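PDB 5XH8: extracellular invertase from Aspergillus kawachii, which is a beta-fructofuranosidase with high transfructosylation activity, which probably splits sucrose and builds fructooligosaccharides such as 1-kestose. Local coordinates for residues A[455-460]-A[594-599]. Numbering follows the deposited sequence.
Sequences FFVLSA and EGLYDA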
ATOM      1  N   PHE A 455     -35.551 -23.125 -26.080  1.00 27.41           N
ATOM      2  CA  PHE A 455     -35.357 -21.683 -26.087  1.00 28.43           C
ATOM      3  C   PHE A 455     -36.761 -21.096 -26.174  1.00 26.85           C
ATOM      4  O   PHE A 455     -37.357 -21.079 -27.242  1.00 27.20           O
ATOM      5  CB  PHE A 455     -34.496 -21.251 -27.283  1.00 27.39           C
ATOM      6  CG  PHE A 455     -33.123 -21.884 -27.316  1.00 28.68           C
ATOM      7  CD1 PHE A 455     -32.907 -23.105 -27.970  1.00 28.83           C
ATOM      8  CD2 PHE A 455     -32.033 -21.250 -26.729  1.00 26.89           C
ATOM      9  CE1 PHE A 455     -31.638 -23.684 -28.013  1.00 27.27           C
ATOM     10  CE2 PHE A 455     -30.768 -21.808 -26.784  1.00 27.60           C
ATOM     11  CZ  PHE A 455     -30.567 -23.037 -27.426  1.00 27.27           C
ATOM     12  N   PHE A 456     -37.334 -20.722 -25.038  1.00 27.78           N
ATOM     13  CA  PHE A 456     -38.690 -20.199 -25.027  1.00 29.34           C
ATOM     14  C   PHE A 456     -38.989 -19.366 -23.806  1.00 28.85           C
ATOM     15  O   PHE A 456     -38.314 -19.491 -22.787  1.00 26.19           O
ATOM     16  CB  PHE A 456     -39.742 -21.350 -25.091  1.00 29.84           C
ATOM     17  CG  PHE A 456     -39.682 -22.320 -23.932  1.00 28.37           C
ATOM     18  CD1 PHE A 456     -40.446 -22.118 -22.792  1.00 29.27           C
ATOM     19  CD2 PHE A 456     -38.879 -23.451 -23.997  1.00 29.38           C
ATOM     20  CE1 PHE A 456     -40.386 -23.004 -21.733  1.00 28.79           C
ATOM     21  CE2 PHE A 456     -38.806 -24.338 -22.939  1.00 29.11           C
ATOM     22  CZ  PHE A 456     -39.562 -24.122 -21.802  1.00 28.92           C
ATOM     23  N   VAL A 457     -40.041 -18.553 -23.922  1.00 28.79           N
ATOM     24  CA  VAL A 457     -40.673 -17.888 -22.782  1.00 30.12           C
ATOM     25  C   VAL A 457     -42.063 -18.476 -22.610  1.00 32.65           C
ATOM     26  O   VAL A 457     -42.778 -18.627 -23.600  1.00 34.65           O
ATOM     27  CB  VAL A 457     -40.860 -16.365 -23.001  1.00 29.88           C
ATOM     28  CG1 VAL A 457     -41.484 -15.726 -21.755  1.00 29.44           C
ATOM     29  CG2 VAL A 457     -39.539 -15.700 -23.378  1.00 29.73           C
ATOM     30  N   LEU A 458     -42.430 -18.792 -21.372  1.00 33.13           N
ATOM     31  CA  LEU A 458     -43.770 -19.258 -21.018  1.00 35.66           C
ATOM     32  C   LEU A 458     -44.345 -18.283 -20.005  1.00 35.18           C
ATOM     33  O   LEU A 458     -43.726 -18.078 -18.958  1.00 34.86           O
ATOM     34  CB  LEU A 458     -43.717 -20.656 -20.379  1.00 36.52           C
ATOM     35  CG  LEU A 458     -45.086 -21.267 -19.993  1.00 40.67           C
ATOM     36  CD1 LEU A 458     -44.993 -22.783 -19.941  1.00 43.83           C
ATOM     37  CD2 LEU A 458     -45.640 -20.754 -18.668  1.00 42.13           C
ATOM     38  N   SER A 459     -45.502 -17.689 -20.306  1.00 33.15           N
ATOM     39  CA  SER A 459     -46.221 -16.805 -19.362  1.00 36.27           C
ATOM     40  C   SER A 459     -47.591 -17.385 -19.039  1.00 37.27           C
ATOM     41  O   SER A 459     -48.274 -17.891 -19.934  1.00 39.03           O
ATOM     42  CB  SER A 459     -46.456 -15.411 -19.940  1.00 36.02           C
ATOM     43  OG  SER A 459     -45.453 -15.066 -20.850  1.00 45.63           O
ATOM     44  N   ALA A 460     -48.014 -17.276 -17.787  1.00 36.10           N
ATOM     45  CA  ALA A 460     -49.353 -17.701 -17.424  1.00 38.09           C
ATOM     46  C   ALA A 460     -49.723 -17.122 -16.096  1.00 41.09           C
ATOM     47  O   ALA A 460     -48.841 -16.804 -15.279  1.00 40.43           O
ATOM     48  CB  ALA A 460     -49.415 -19.223 -17.353  1.00 39.15           C
ATOM     49  N   GLU A 594     -41.278 -18.879 -28.784  1.00 33.92           N
ATOM     50  CA  GLU A 594     -40.210 -19.836 -29.043  1.00 36.18           C
ATOM     51  C   GLU A 594     -39.089 -19.229 -29.862  1.00 31.71           C
ATOM     52  O   GLU A 594     -39.347 -18.482 -30.784  1.00 29.71           O
ATOM     53  CB  GLU A 594     -40.792 -21.045 -29.791  1.00 39.50           C
ATOM     54  CG  GLU A 594     -39.889 -22.261 -29.797  1.00 44.10           C
ATOM     55  CD  GLU A 594     -40.497 -23.441 -30.555  1.00 47.41           C
ATOM     56  OE1 GLU A 594     -41.747 -23.565 -30.606  1.00 45.20           O
ATOM     57  OE2 GLU A 594     -39.708 -24.249 -31.087  1.00 49.27           O
ATOM     58  N   GLY A 595     -37.849 -19.566 -29.533  1.00 29.47           N
ATOM     59  CA  GLY A 595     -36.698 -19.095 -30.300  1.00 29.27           C
ATOM     60  C   GLY A 595     -35.812 -18.067 -29.605  1.00 29.04           C
ATOM     61  O   GLY A 595     -34.598 -18.058 -29.825  1.00 27.46           O
ATOM     62  N   LEU A 596     -36.409 -17.205 -28.783  1.00 29.73           N
ATOM     63  CA  LEU A 596     -35.701 -16.070 -28.144  1.00 29.21           C
ATOM     64  C   LEU A 596     -34.987 -15.261 -29.219  1.00 28.28           C
ATOM     65  O   LEU A 596     -35.583 -14.978 -30.250  1.00 29.95           O
ATOM     66  CB  LEU A 596     -34.760 -16.554 -27.034  1.00 27.83           C
ATOM     67  CG  LEU A 596     -35.354 -17.509 -26.003  1.00 28.42           C
ATOM     68  CD1 LEU A 596     -34.312 -17.851 -24.951  1.00 28.40           C
ATOM     69  CD2 LEU A 596     -36.623 -16.960 -25.356  1.00 29.26           C
ATOM     70  N   TYR A 597     -33.728 -14.897 -29.022  1.00 26.56           N
ATOM     71  CA  TYR A 597     -32.976 -14.186 -30.051  1.00 26.22           C
ATOM     72  C   TYR A 597     -31.499 -14.369 -29.766  1.00 26.48           C
ATOM     73  O   TYR A 597     -31.135 -14.871 -28.702  1.00 25.00           O
ATOM     74  CB  TYR A 597     -33.338 -12.686 -30.052  1.00 27.18           C
ATOM     75  CG  TYR A 597     -32.825 -11.940 -28.805  1.00 27.25           C
ATOM     76  CD1 TYR A 597     -33.462 -12.081 -27.570  1.00 26.56           C
ATOM     77  CD2 TYR A 597     -31.705 -11.118 -28.874  1.00 25.80           C
ATOM     78  CE1 TYR A 597     -32.986 -11.425 -26.428  1.00 28.17           C
ATOM     79  CE2 TYR A 597     -31.221 -10.463 -27.741  1.00 27.71           C
ATOM     80  CZ  TYR A 597     -31.863 -10.615 -26.517  1.00 27.06           C
ATOM     81  OH  TYR A 597     -31.393  -9.951 -25.395  1.00 27.25           O
ATOM     82  N   ASP A 598     -30.660 -13.944 -30.709  1.00 26.35           N
ATOM     83  CA  ASP A 598     -29.209 -14.009 -30.585  1.00 28.16           C
ATOM     84  C   ASP A 598     -28.678 -12.708 -29.943  1.00 27.42           C
ATOM     85  O   ASP A 598     -28.623 -11.657 -30.572  1.00 25.59           O
ATOM     86  CB  ASP A 598     -28.600 -14.225 -31.972  1.00 28.88           C
ATOM     87  CG  ASP A 598     -27.112 -14.397 -31.946  1.00 33.11           C
ATOM     88  OD1 ASP A 598     -26.473 -14.501 -30.862  1.00 35.70           O
ATOM     89  OD2 ASP A 598     -26.540 -14.439 -33.061  1.00 38.50           O
ATOM     90  N   ALA A 599     -28.264 -12.803 -28.686  1.00 27.03           N
ATOM     91  CA  ALA A 599     -27.712 -11.647 -27.972  1.00 26.05           C
ATOM     92  C   ALA A 599     -26.304 -11.284 -28.428  1.00 25.70           C
ATOM     93  O   ALA A 599     -25.824 -10.208 -28.064  1.00 26.10           O
ATOM     94  CB  ALA A 599     -27.755 -11.869 -26.464  1.00 26.02           C
TER
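With Leu596 CG turned anti to its own carbonyl carbon (chi1 -50°), CD1 continuing anti to CA and CD2 branching off, the side chain is carried onto strand 455-463: CG lies over the Phe455–Phe456 peptide, with CD1 directed to Phe455 and CD2 to Phe456 and Val457. CD1 settles at the edge of the Phe455 ring, near its plane, while CD2 reaches 3.7 Å from Phe456 C. The same CD2 lies 3.7 Å from Val457 CG2, the branch anti to the Val457 carbonyl carbon, and the two side chains meet at a slant. The case illustrates how a beta strand can end while its chain stays fastened to its neighbour. In the C-terminal beta-sandwich domain of this family 32 glycoside hydrolase, strand 585-594 runs antiparallel to 455-463 as far as the non-hydrogen-bonded pair Phe456–Glu594, CA to CA 4.3 Å. One residue on, Gly595 N donates a nearly straight bond (174°) to Phe455 O at 2.8 Å, approaching from above the carbonyl plane. Gly595 then takes up a positive phi of 110°, and the chain turns out of the sheet, bringing Leu596 back over the neighbouring strand. Arg29 serves both sides of the junction, making a cation-pi contact with the Phe455 ring and hydrogen-bonding Gly595 O through NH1, whereas Glu594 directs its carboxylate to Ser452.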